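Local coordinates for protein ORF10 (Moritella marina, PDB 6RIW) that forms the ketosynthase-chain length factor part of a polyunsaturated fatty acid synthase, where it probably condenses acyl units in lipid biosynthesis, at residues F537-V542 with S650-F655. Residues are numbered along the deposited sequence; the frame is centred on the assembly and turned at random.
Sequences FLRFKV and SALWDF
Leu652, near the C-terminal end of helix 642-653, pushes its two methyl groups against the short helix 537-540, which ends in a Schellman motif at Lys541, within the second thiolase-like ketosynthase region of the chain. The van der Waals packing centres on CD2, which lies over one face of the Arg539 guanidinium, 3.5 Å above its plane and offset toward the rim; its one apolar partner is Phe540 CE1, 3.9 Å away. The other branch, CD1, comes within 3.4 Å of Arg539 O and 3.5 Å of Lys541 NZ. The Arg539 chain, bent at chi2 (143°), crosses Leu652 at about a right angle and brings NH2 to Trp653, 3.7 Å from NE1, the guanidinium and indole planes standing 85° apart. No hydrogen bond joins the two segments directly; instead Asp562 of helix 552-567 uses OD1 to accept from Trp653 NE1 and form a salt bridge with Arg539 NH2. A methionine in place of Arg539 would probably leave Asp562 without its charged mate and Leu652 CD2 without the flat surface it covers. Among the polar contacts inside 537-542, Lys541 NZ donates to Arg539 O over 2.6 Å, approaching from 42° above the carbonyl plane.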
# COMPACT_ATOMS: atom_id res chain seq x y z
N PHE A 537 10.16 -21.61 10.84
CA PHE A 537 9.57 -20.73 11.84
C PHE A 537 10.63 -20.14 12.77
O PHE A 537 10.42 -19.05 13.32
CB PHE A 537 8.53 -21.48 12.68
CG PHE A 537 7.15 -21.49 12.08
CD1 PHE A 537 6.97 -21.54 10.71
CD2 PHE A 537 6.03 -21.47 12.89
CE1 PHE A 537 5.70 -21.56 10.16
CE2 PHE A 537 4.75 -21.49 12.36
CZ PHE A 537 4.59 -21.53 10.99
N LEU A 538 11.76 -20.84 12.95
CA LEU A 538 12.82 -20.34 13.82
C LEU A 538 13.44 -19.06 13.27
O LEU A 538 13.56 -18.06 13.97
CB LEU A 538 13.89 -21.41 14.01
CG LEU A 538 13.63 -22.53 15.02
CD1 LEU A 538 14.94 -23.07 15.57
CD2 LEU A 538 12.72 -22.04 16.14
N ARG A 539 13.85 -19.09 12.00
CA ARG A 539 14.54 -17.94 11.42
C ARG A 539 13.61 -16.74 11.28
O ARG A 539 14.06 -15.60 11.43
CB ARG A 539 15.12 -18.31 10.07
CG ARG A 539 15.58 -17.12 9.25
CD ARG A 539 16.83 -17.45 8.48
NE ARG A 539 17.33 -16.31 7.73
CZ ARG A 539 18.27 -15.48 8.18
NH1 ARG A 539 18.81 -15.67 9.38
NH2 ARG A 539 18.68 -14.48 7.42
N PHE A 540 12.33 -16.96 11.02
CA PHE A 540 11.41 -15.88 10.72
C PHE A 540 10.51 -15.50 11.89
O PHE A 540 9.64 -14.63 11.73
CB PHE A 540 10.57 -16.26 9.49
CG PHE A 540 11.38 -16.34 8.23
CD1 PHE A 540 11.91 -15.19 7.67
CD2 PHE A 540 11.67 -17.55 7.64
CE1 PHE A 540 12.68 -15.23 6.52
CE2 PHE A 540 12.44 -17.62 6.49
CZ PHE A 540 12.95 -16.44 5.92
N LYS A 541 10.68 -16.11 13.07
CA LYS A 541 10.01 -15.68 14.30
C LYS A 541 8.48 -15.74 14.16
O LYS A 541 7.77 -14.86 14.64
CB LYS A 541 10.44 -14.27 14.72
CG LYS A 541 11.89 -14.14 15.23
CD LYS A 541 12.91 -14.24 14.11
CE LYS A 541 14.21 -14.89 14.54
NZ LYS A 541 15.29 -14.72 13.50
N VAL A 542 7.98 -16.79 13.52
CA VAL A 542 6.54 -16.94 13.35
C VAL A 542 5.90 -17.52 14.62
O VAL A 542 6.45 -18.42 15.26
CB VAL A 542 6.22 -17.82 12.13
CG1 VAL A 542 4.77 -17.61 11.68
CG2 VAL A 542 7.19 -17.50 11.00
N SER A 650 13.88 -6.12 7.23
CA SER A 650 14.80 -5.17 7.85
C SER A 650 15.09 -5.50 9.31
O SER A 650 16.20 -5.25 9.80
CB SER A 650 14.25 -3.74 7.78
OG SER A 650 14.00 -3.38 6.44
N ALA A 651 14.10 -6.04 10.03
CA ALA A 651 14.35 -6.41 11.42
C ALA A 651 15.20 -7.67 11.50
O ALA A 651 16.09 -7.78 12.36
CB ALA A 651 13.04 -6.57 12.19
N LEU A 652 14.96 -8.63 10.60
CA LEU A 652 15.76 -9.85 10.57
C LEU A 652 17.23 -9.56 10.25
O LEU A 652 18.13 -10.18 10.83
CB LEU A 652 15.19 -10.83 9.53
CG LEU A 652 15.99 -12.12 9.29
CD1 LEU A 652 15.99 -12.98 10.56
CD2 LEU A 652 15.43 -12.91 8.10
N TRP A 653 17.48 -8.62 9.34
CA TRP A 653 18.83 -8.32 8.89
C TRP A 653 19.43 -7.10 9.56
O TRP A 653 20.57 -6.73 9.25
CB TRP A 653 18.84 -8.14 7.36
CG TRP A 653 18.71 -9.43 6.59
CD1 TRP A 653 17.57 -10.16 6.39
CD2 TRP A 653 19.76 -10.14 5.94
NE1 TRP A 653 17.85 -11.28 5.65
CE2 TRP A 653 19.19 -11.29 5.35
CE3 TRP A 653 21.14 -9.90 5.77
CZ2 TRP A 653 19.94 -12.21 4.62
CZ3 TRP A 653 21.88 -10.82 5.05
CH2 TRP A 653 21.29 -11.95 4.48
N ASP A 654 18.68 -6.45 10.47
CA ASP A 654 19.08 -5.19 11.08
C ASP A 654 19.45 -4.14 10.03
O ASP A 654 20.46 -3.45 10.15
CB ASP A 654 20.23 -5.42 12.08
CG ASP A 654 20.41 -4.27 13.06
OD1 ASP A 654 19.42 -3.52 13.36
OD2 ASP A 654 21.56 -4.11 13.54
N PHE A 655 18.61 -3.99 9.00
CA PHE A 655 18.86 -2.97 7.99
C PHE A 655 18.31 -1.63 8.46
O PHE A 655 17.31 -1.58 9.17
CB PHE A 655 18.18 -3.34 6.66
CG PHE A 655 18.85 -4.47 5.91
CD1 PHE A 655 20.22 -4.69 6.02
CD2 PHE A 655 18.10 -5.30 5.07
CE1 PHE A 655 20.84 -5.73 5.29
CE2 PHE A 655 18.70 -6.33 4.35
CZ PHE A 655 20.08 -6.55 4.46